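Local structure of 5,10-methylenetetrahydromethanopterin reductase (Methanopyrus kandleri, 1EZW) at residues A[234-248]-A[326-339]. The protein catalyses the reversible, coenzyme F420-dependent reduction of methylenetetrahydromethanopterin to methyltetrahydromethanopterin, a step of methanogenesis from carbon dioxide. Residues are numbered along the deposited sequence; the frame is centred on the assembly and turned at random.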
ATOM      1  N   ILE A 234     -22.134 -11.652 -17.249  1.00 22.10           N
ATOM      2  CA  ILE A 234     -22.687 -10.588 -18.057  1.00 23.32           C
ATOM      3  C   ILE A 234     -21.735 -10.176 -19.177  1.00 26.12           C
ATOM      4  O   ILE A 234     -20.517 -10.104 -18.992  1.00 24.79           O
ATOM      5  CB  ILE A 234     -23.057  -9.376 -17.162  1.00 21.61           C
ATOM      6  CG1 ILE A 234     -23.948  -8.392 -17.929  1.00 22.77           C
ATOM      7  CG2 ILE A 234     -21.741  -8.681 -16.633  1.00 20.83           C
ATOM      8  CD1 ILE A 234     -24.397  -7.189 -17.117  1.00 21.70           C
ATOM      9  N   ASP A 235     -22.312  -9.918 -20.353  1.00 26.86           N
ATOM     10  CA  ASP A 235     -21.520  -9.514 -21.519  1.00 27.60           C
ATOM     11  C   ASP A 235     -22.487  -8.834 -22.482  1.00 30.27           C
ATOM     12  O   ASP A 235     -23.688  -9.109 -22.437  1.00 29.70           O
ATOM     13  CB  ASP A 235     -20.910 -10.767 -22.159  1.00 28.87           C
ATOM     14  CG  ASP A 235     -19.870 -10.445 -23.236  1.00 31.89           C
ATOM     15  OD1 ASP A 235     -20.250 -10.024 -24.357  1.00 30.88           O
ATOM     16  OD2 ASP A 235     -18.658 -10.618 -22.935  1.00 32.42           O
ATOM     17  N   LYS A 236     -21.998  -7.932 -23.323  1.00 31.20           N
ATOM     18  CA  LYS A 236     -22.900  -7.289 -24.278  1.00 34.11           C
ATOM     19  C   LYS A 236     -23.427  -8.353 -25.256  1.00 33.75           C
ATOM     20  O   LYS A 236     -24.459  -8.162 -25.884  1.00 34.82           O
ATOM     21  CB  LYS A 236     -22.176  -6.159 -25.021  1.00 35.94           C
ATOM     22  CG  LYS A 236     -20.919  -6.611 -25.729  1.00 40.84           C
ATOM     23  CD  LYS A 236     -20.151  -5.420 -26.327  1.00 44.15           C
ATOM     24  CE  LYS A 236     -18.973  -5.894 -27.176  1.00 45.57           C
ATOM     25  NZ  LYS A 236     -18.077  -6.792 -26.384  1.00 48.19           N
ATOM     26  N   ASP A 237     -22.711  -9.467 -25.375  1.00 33.12           N
ATOM     27  CA  ASP A 237     -23.106 -10.581 -26.233  1.00 34.62           C
ATOM     28  C   ASP A 237     -23.703 -11.644 -25.297  1.00 33.90           C
ATOM     29  O   ASP A 237     -22.979 -12.394 -24.635  1.00 33.63           O
ATOM     30  CB  ASP A 237     -21.885 -11.178 -26.946  1.00 37.60           C
ATOM     31  CG  ASP A 237     -22.239 -12.375 -27.837  1.00 39.84           C
ATOM     32  OD1 ASP A 237     -23.123 -13.162 -27.470  1.00 39.05           O
ATOM     33  OD2 ASP A 237     -21.588 -12.556 -28.891  1.00 43.52           O
ATOM     34  N   GLU A 238     -25.028 -11.708 -25.248  1.00 33.79           N
ATOM     35  CA  GLU A 238     -25.694 -12.662 -24.372  1.00 32.70           C
ATOM     36  C   GLU A 238     -25.204 -14.095 -24.499  1.00 33.16           C
ATOM     37  O   GLU A 238     -25.054 -14.806 -23.507  1.00 32.74           O
ATOM     38  CB  GLU A 238     -27.224 -12.594 -24.578  1.00 32.22           C
ATOM     39  CG  GLU A 238     -27.966 -13.558 -23.684  1.00 34.26           C
ATOM     40  CD  GLU A 238     -29.339 -13.057 -23.328  1.00 35.24           C
ATOM     41  OE1 GLU A 238     -30.338 -13.685 -23.762  1.00 36.76           O
ATOM     42  OE2 GLU A 238     -29.426 -12.028 -22.627  1.00 31.72           O
ATOM     43  N   ASP A 239     -24.957 -14.547 -25.724  1.00 33.72           N
ATOM     44  CA  ASP A 239     -24.492 -15.912 -25.896  1.00 35.15           C
ATOM     45  C   ASP A 239     -23.164 -16.173 -25.233  1.00 34.04           C
ATOM     46  O   ASP A 239     -22.961 -17.225 -24.638  1.00 35.46           O
ATOM     47  CB  ASP A 239     -24.401 -16.235 -27.382  1.00 38.77           C
ATOM     48  CG  ASP A 239     -25.748 -16.389 -28.000  1.00 42.06           C
ATOM     49  OD1 ASP A 239     -26.488 -17.266 -27.516  1.00 43.90           O
ATOM     50  OD2 ASP A 239     -26.065 -15.645 -28.954  1.00 47.10           O
ATOM     51  N   LYS A 240     -22.264 -15.210 -25.343  1.00 34.13           N
ATOM     52  CA  LYS A 240     -20.944 -15.328 -24.734  1.00 34.10           C
ATOM     53  C   LYS A 240     -21.078 -15.358 -23.200  1.00 32.99           C
ATOM     54  O   LYS A 240     -20.409 -16.140 -22.523  1.00 31.70           O
ATOM     55  CB  LYS A 240     -20.062 -14.160 -25.183  1.00 36.27           C
ATOM     56  CG  LYS A 240     -19.425 -14.358 -26.566  1.00 39.19           C
ATOM     57  CD  LYS A 240     -18.456 -13.220 -26.932  1.00 41.57           C
ATOM     58  CE  LYS A 240     -17.436 -12.927 -25.810  1.00 43.70           C
ATOM     59  NZ  LYS A 240     -16.672 -14.110 -25.264  1.00 44.78           N
ATOM     60  N   ALA A 241     -21.963 -14.522 -22.664  1.00 31.50           N
ATOM     61  CA  ALA A 241     -22.178 -14.503 -21.208  1.00 31.13           C
ATOM     62  C   ALA A 241     -22.669 -15.879 -20.750  1.00 30.82           C
ATOM     63  O   ALA A 241     -22.139 -16.470 -19.808  1.00 30.32           O
ATOM     64  CB  ALA A 241     -23.208 -13.427 -20.838  1.00 29.07           C
ATOM     65  N   ILE A 242     -23.674 -16.419 -21.445  1.00 31.70           N
ATOM     66  CA  ILE A 242     -24.227 -17.711 -21.064  1.00 31.42           C
ATOM     67  C   ILE A 242     -23.200 -18.834 -21.126  1.00 31.85           C
ATOM     68  O   ILE A 242     -23.135 -19.697 -20.257  1.00 31.74           O
ATOM     69  CB  ILE A 242     -25.445 -18.073 -21.964  1.00 33.24           C
ATOM     70  CG1 ILE A 242     -26.588 -17.089 -21.690  1.00 34.09           C
ATOM     71  CG2 ILE A 242     -25.838 -19.549 -21.756  1.00 34.95           C
ATOM     72  CD1 ILE A 242     -27.679 -17.056 -22.766  1.00 37.38           C
ATOM     73  N   GLU A 243     -22.380 -18.816 -22.168  1.00 33.00           N
ATOM     74  CA  GLU A 243     -21.385 -19.853 -22.335  1.00 33.75           C
ATOM     75  C   GLU A 243     -20.411 -19.889 -21.165  1.00 32.75           C
ATOM     76  O   GLU A 243     -20.016 -20.961 -20.705  1.00 32.35           O
ATOM     77  CB  GLU A 243     -20.616 -19.614 -23.639  1.00 36.62           C
ATOM     78  CG  GLU A 243     -19.669 -20.755 -24.012  1.00 39.76           C
ATOM     79  CD  GLU A 243     -20.405 -22.066 -24.186  1.00 42.06           C
ATOM     80  OE1 GLU A 243     -21.496 -22.042 -24.801  1.00 44.19           O
ATOM     81  OE2 GLU A 243     -19.892 -23.113 -23.725  1.00 43.45           O
ATOM     82  N   ALA A 244     -20.021 -18.709 -20.688  1.00 32.72           N
ATOM     83  CA  ALA A 244     -19.068 -18.603 -19.583  1.00 32.13           C
ATOM     84  C   ALA A 244     -19.569 -19.235 -18.287  1.00 32.43           C
ATOM     85  O   ALA A 244     -18.784 -19.626 -17.419  1.00 31.00           O
ATOM     86  CB  ALA A 244     -18.715 -17.129 -19.362  1.00 31.45           C
ATOM     87  N   THR A 245     -20.885 -19.344 -18.134  1.00 31.97           N
ATOM     88  CA  THR A 245     -21.413 -19.936 -16.919  1.00 32.75           C
ATOM     89  C   THR A 245     -21.320 -21.456 -16.859  1.00 33.20           C
ATOM     90  O   THR A 245     -21.286 -22.021 -15.776  1.00 33.43           O
ATOM     91  CB  THR A 245     -22.928 -19.649 -16.694  1.00 32.21           C
ATOM     92  OG1 THR A 245     -23.682 -20.346 -17.690  1.00 33.32           O
ATOM     93  CG2 THR A 245     -23.249 -18.189 -16.785  1.00 30.66           C
ATOM     94  N   LYS A 246     -21.255 -22.116 -18.009  1.00 34.87           N
ATOM     95  CA  LYS A 246     -21.306 -23.583 -18.022  1.00 36.21           C
ATOM     96  C   LYS A 246     -20.451 -24.386 -17.067  1.00 37.33           C
ATOM     97  O   LYS A 246     -20.989 -25.202 -16.308  1.00 36.98           O
ATOM     98  CB  LYS A 246     -21.168 -24.092 -19.460  1.00 35.49           C
ATOM     99  CG  LYS A 246     -22.392 -23.691 -20.282  1.00 36.54           C
ATOM    100  CD  LYS A 246     -22.385 -24.205 -21.713  1.00 37.81           C
ATOM    101  CE  LYS A 246     -23.595 -23.658 -22.473  1.00 37.91           C
ATOM    102  NZ  LYS A 246     -23.593 -24.018 -23.921  1.00 39.92           N
ATOM    103  N   ILE A 247     -19.141 -24.171 -17.059  1.00 38.28           N
ATOM    104  CA  ILE A 247     -18.317 -24.930 -16.135  1.00 39.31           C
ATOM    105  C   ILE A 247     -18.793 -24.725 -14.706  1.00 38.70           C
ATOM    106  O   ILE A 247     -18.893 -25.675 -13.938  1.00 39.43           O
ATOM    107  CB  ILE A 247     -16.820 -24.546 -16.226  1.00 40.88           C
ATOM    108  CG1 ILE A 247     -16.005 -25.388 -15.237  1.00 42.47           C
ATOM    109  CG2 ILE A 247     -16.633 -23.063 -15.896  1.00 41.37           C
ATOM    110  CD1 ILE A 247     -16.123 -26.891 -15.427  1.00 43.57           C
ATOM    111  N   VAL A 248     -19.115 -23.485 -14.342  1.00 37.76           N
ATOM    112  CA  VAL A 248     -19.557 -23.239 -12.976  1.00 36.48           C
ATOM    113  C   VAL A 248     -20.922 -23.884 -12.698  1.00 36.48           C
ATOM    114  O   VAL A 248     -21.110 -24.501 -11.661  1.00 37.37           O
ATOM    115  CB  VAL A 248     -19.598 -21.719 -12.653  1.00 36.37           C
ATOM    116  CG1 VAL A 248     -20.076 -21.508 -11.221  1.00 35.14           C
ATOM    117  CG2 VAL A 248     -18.184 -21.096 -12.823  1.00 35.73           C
ATOM    118  N   SER A 326     -18.384 -15.889  -9.448  1.00 23.03           N
ATOM    119  CA  SER A 326     -17.824 -16.596 -10.581  1.00 24.36           C
ATOM    120  C   SER A 326     -18.902 -17.083 -11.559  1.00 24.99           C
ATOM    121  O   SER A 326     -19.879 -17.706 -11.132  1.00 25.42           O
ATOM    122  CB  SER A 326     -17.012 -17.787 -10.062  1.00 25.29           C
ATOM    123  OG  SER A 326     -16.376 -18.462 -11.136  1.00 31.88           O
ATOM    124  N   PRO A 327     -18.664 -16.934 -12.873  1.00 24.88           N
ATOM    125  CA  PRO A 327     -17.452 -16.381 -13.514  1.00 24.37           C
ATOM    126  C   PRO A 327     -17.338 -14.860 -13.564  1.00 24.63           C
ATOM    127  O   PRO A 327     -16.273 -14.320 -13.923  1.00 25.06           O
ATOM    128  CB  PRO A 327     -17.535 -16.976 -14.920  1.00 24.78           C
ATOM    129  CG  PRO A 327     -19.114 -16.826 -15.176  1.00 25.24           C
ATOM    130  CD  PRO A 327     -19.609 -17.455 -13.895  1.00 24.75           C
ATOM    131  N   ILE A 328     -18.439 -14.177 -13.243  1.00 23.44           N
ATOM    132  CA  ILE A 328     -18.602 -12.730 -13.291  1.00 24.00           C
ATOM    133  C   ILE A 328     -18.889 -12.312 -14.734  1.00 24.01           C
ATOM    134  O   ILE A 328     -19.840 -11.567 -15.012  1.00 24.12           O
ATOM    135  CB  ILE A 328     -17.372 -11.969 -12.661  1.00 23.30           C
ATOM    136  CG1 ILE A 328     -17.313 -12.338 -11.168  1.00 25.98           C
ATOM    137  CG2 ILE A 328     -17.566 -10.435 -12.802  1.00 25.48           C
ATOM    138  CD1 ILE A 328     -16.254 -11.618 -10.392  1.00 30.33           C
ATOM    139  N   GLY A 329     -18.079 -12.815 -15.663  1.00 25.30           N
ATOM    140  CA  GLY A 329     -18.291 -12.530 -17.070  1.00 26.04           C
ATOM    141  C   GLY A 329     -17.096 -13.089 -17.817  1.00 28.49           C
ATOM    142  O   GLY A 329     -16.108 -13.496 -17.199  1.00 27.42           O
ATOM    143  N   PRO A 330     -17.176 -13.173 -19.146  1.00 28.10           N
ATOM    144  CA  PRO A 330     -16.072 -13.689 -19.957  1.00 28.98           C
ATOM    145  C   PRO A 330     -14.748 -12.963 -19.617  1.00 29.79           C
ATOM    146  O   PRO A 330     -13.698 -13.590 -19.562  1.00 29.97           O
ATOM    147  CB  PRO A 330     -16.577 -13.430 -21.374  1.00 29.36           C
ATOM    148  CG  PRO A 330     -18.094 -13.799 -21.192  1.00 29.58           C
ATOM    149  CD  PRO A 330     -18.353 -12.876 -19.987  1.00 29.00           C
ATOM    150  N   ASP A 331     -14.832 -11.644 -19.398  1.00 30.76           N
ATOM    151  CA  ASP A 331     -13.687 -10.778 -19.021  1.00 29.91           C
ATOM    152  C   ASP A 331     -14.191 -10.178 -17.703  1.00 27.02           C
ATOM    153  O   ASP A 331     -15.135  -9.381 -17.736  1.00 24.90           O
ATOM    154  CB  ASP A 331     -13.508  -9.678 -20.079  1.00 32.58           C
ATOM    155  CG  ASP A 331     -12.389  -8.676 -19.751  1.00 36.67           C
ATOM    156  OD1 ASP A 331     -11.624  -8.308 -20.686  1.00 38.71           O
ATOM    157  OD2 ASP A 331     -12.275  -8.210 -18.603  1.00 32.92           O
ATOM    158  N   LYS A 332     -13.595 -10.578 -16.578  1.00 25.93           N
ATOM    159  CA  LYS A 332     -14.059 -10.099 -15.251  1.00 24.37           C
ATOM    160  C   LYS A 332     -14.091  -8.593 -15.112  1.00 23.23           C
ATOM    161  O   LYS A 332     -15.068  -8.031 -14.609  1.00 21.64           O
ATOM    162  CB  LYS A 332     -13.225 -10.696 -14.082  1.00 25.68           C
ATOM    163  CG  LYS A 332     -13.406 -12.226 -13.860  1.00 29.44           C
ATOM    164  CD  LYS A 332     -12.746 -12.682 -12.552  1.00 33.14           C
ATOM    165  CE  LYS A 332     -13.310 -14.009 -12.038  1.00 39.12           C
ATOM    166  NZ  LYS A 332     -13.181 -15.123 -13.017  1.00 40.98           N
ATOM    167  N   GLU A 333     -13.007  -7.916 -15.505  1.00 21.61           N
ATOM    168  CA  GLU A 333     -12.995  -6.464 -15.384  1.00 21.53           C
ATOM    169  C   GLU A 333     -14.051  -5.779 -16.262  1.00 19.96           C
ATOM    170  O   GLU A 333     -14.770  -4.881 -15.798  1.00 19.61           O
ATOM    171  CB  GLU A 333     -11.576  -5.927 -15.677  1.00 20.72           C
ATOM    172  CG  GLU A 333     -11.494  -4.420 -15.746  1.00 21.10           C
ATOM    173  CD  GLU A 333     -10.048  -3.950 -15.747  1.00 22.81           C
ATOM    174  OE1 GLU A 333      -9.808  -2.811 -16.189  1.00 26.57           O
ATOM    175  OE2 GLU A 333      -9.183  -4.746 -15.314  1.00 22.22           O
ATOM    176  N   LYS A 334     -14.170  -6.186 -17.528  1.00 21.01           N
ATOM    177  CA  LYS A 334     -15.179  -5.570 -18.404  1.00 22.63           C
ATOM    178  C   LYS A 334     -16.573  -5.888 -17.873  1.00 20.33           C
ATOM    179  O   LYS A 334     -17.478  -5.064 -17.994  1.00 21.49           O
ATOM    180  CB  LYS A 334     -15.082  -6.119 -19.835  1.00 28.50           C
ATOM    181  CG  LYS A 334     -13.836  -5.757 -20.609  1.00 34.15           C
ATOM    182  CD  LYS A 334     -13.713  -6.767 -21.791  1.00 39.21           C
ATOM    183  CE  LYS A 334     -15.075  -6.995 -22.497  1.00 42.01           C
ATOM    184  NZ  LYS A 334     -15.093  -8.237 -23.346  1.00 42.78           N
ATOM    185  N   ALA A 335     -16.728  -7.061 -17.277  1.00 20.86           N
ATOM    186  CA  ALA A 335     -18.030  -7.484 -16.715  1.00 20.39           C
ATOM    187  C   ALA A 335     -18.419  -6.595 -15.533  1.00 19.77           C
ATOM    188  O   ALA A 335     -19.551  -6.123 -15.395  1.00 19.47           O
ATOM    189  CB  ALA A 335     -17.966  -8.965 -16.305  1.00 20.90           C
ATOM    190  N   ILE A 336     -17.463  -6.345 -14.651  1.00 18.58           N
ATOM    191  CA  ILE A 336     -17.744  -5.480 -13.531  1.00 17.39           C
ATOM    192  C   ILE A 336     -18.168  -4.093 -14.004  1.00 17.49           C
ATOM    193  O   ILE A 336     -19.073  -3.482 -13.450  1.00 18.93           O
ATOM    194  CB  ILE A 336     -16.472  -5.375 -12.610  1.00 16.84           C
ATOM    195  CG1 ILE A 336     -16.227  -6.742 -11.960  1.00 18.33           C
ATOM    196  CG2 ILE A 336     -16.644  -4.244 -11.561  1.00 18.36           C
ATOM    197  CD1 ILE A 336     -14.827  -6.894 -11.294  1.00 18.42           C
ATOM    198  N   GLU A 337     -17.474  -3.578 -15.021  1.00 19.43           N
ATOM    199  CA  GLU A 337     -17.787  -2.259 -15.550  1.00 21.41           C
ATOM    200  C   GLU A 337     -19.175  -2.254 -16.209  1.00 21.72           C
ATOM    201  O   GLU A 337     -19.913  -1.275 -16.097  1.00 21.44           O
ATOM    202  CB  GLU A 337     -16.689  -1.847 -16.550  1.00 22.21           C
ATOM    203  CG  GLU A 337     -15.362  -1.562 -15.830  1.00 20.77           C
ATOM    204  CD  GLU A 337     -14.256  -1.172 -16.773  1.00 24.99           C
ATOM    205  OE1 GLU A 337     -14.188  -1.757 -17.890  1.00 24.65           O
ATOM    206  OE2 GLU A 337     -13.449  -0.310 -16.386  1.00 22.66           O
ATOM    207  N   LEU A 338     -19.511  -3.345 -16.881  1.00 21.83           N
ATOM    208  CA  LEU A 338     -20.824  -3.440 -17.540  1.00 23.44           C
ATOM    209  C   LEU A 338     -21.908  -3.432 -16.444  1.00 23.21           C
ATOM    210  O   LEU A 338     -22.955  -2.774 -16.563  1.00 24.86           O
ATOM    211  CB  LEU A 338     -20.838  -4.702 -18.415  1.00 24.47           C
ATOM    212  CG  LEU A 338     -21.985  -4.834 -19.406  1.00 28.48           C
ATOM    213  CD1 LEU A 338     -22.138  -3.520 -20.205  1.00 27.86           C
ATOM    214  CD2 LEU A 338     -21.714  -6.026 -20.292  1.00 28.64           C
ATOM    215  N   VAL A 339     -21.660  -4.103 -15.320  1.00 22.43           N
ATOM    216  CA  VAL A 339     -22.624  -4.022 -14.219  1.00 20.23           C
ATOM    217  C   VAL A 339     -22.723  -2.578 -13.687  1.00 21.41           C
ATOM    218  O   VAL A 339     -23.814  -2.055 -13.469  1.00 21.72           O
ATOM    219  CB  VAL A 339     -22.226  -4.980 -13.033  1.00 20.06           C
ATOM    220  CG1 VAL A 339     -23.156  -4.740 -11.792  1.00 19.90           C
ATOM    221  CG2 VAL A 339     -22.320  -6.400 -13.475  1.00 19.54           C
TER
HETATM  222  O   HOH W   1     -17.175  -9.834 -20.604  1.00 46.43           O
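With CG1 of Ile234 trans to the backbone N (chi1 -166°) and CG of Leu338 likewise (-167°), the two side chains meet obliquely, Ile234 CG1 lying 4.0 Å from Leu338 CD2. The other isoleucine branch, CG2, packs on Ala335 CB at 3.8 Å and on Val339 CG2, while Leu338 CD2 also presses on the backbone between Asp235 and Lys236. Ile234 N donates to Ile328 O (3.2 Å), tying the two backbones together. Gly329 follows, where a side chain would run into Ile234 O and Ala335 CB. Pro330 wedges its ring between Asp235 and helix 238-254: CG rests 3.6 Å from Lys240 O and 3.9 Å from Ala244 CB. Asp235 closes an Asx turn, OD1 accepting from Asp237 N (2.7 Å) through its anti lone pair; OD2 accepts from a water that in turn accepts from Asp331 N. Without this carboxylate, as with an alanine here, Asp237 N would probably lose its acceptor, the water its hold on this side, and Lys334 a nearby opposite charge. Pro327, after a cis peptide bond, sets CG 3.6 Å from Ala244 O, and Val248 CG2 reaches Ser326 OG. The loop after 321-324, last strand of the (beta/alpha)8 barrel, and the start of its last helix, 332-342, meet helix 238-254 and strand 232-234, which pairs with 300-302 apart from the eight-stranded sheet; helix 292-298 packs against Ile242 and Thr245, helix 16-28 against Ile336.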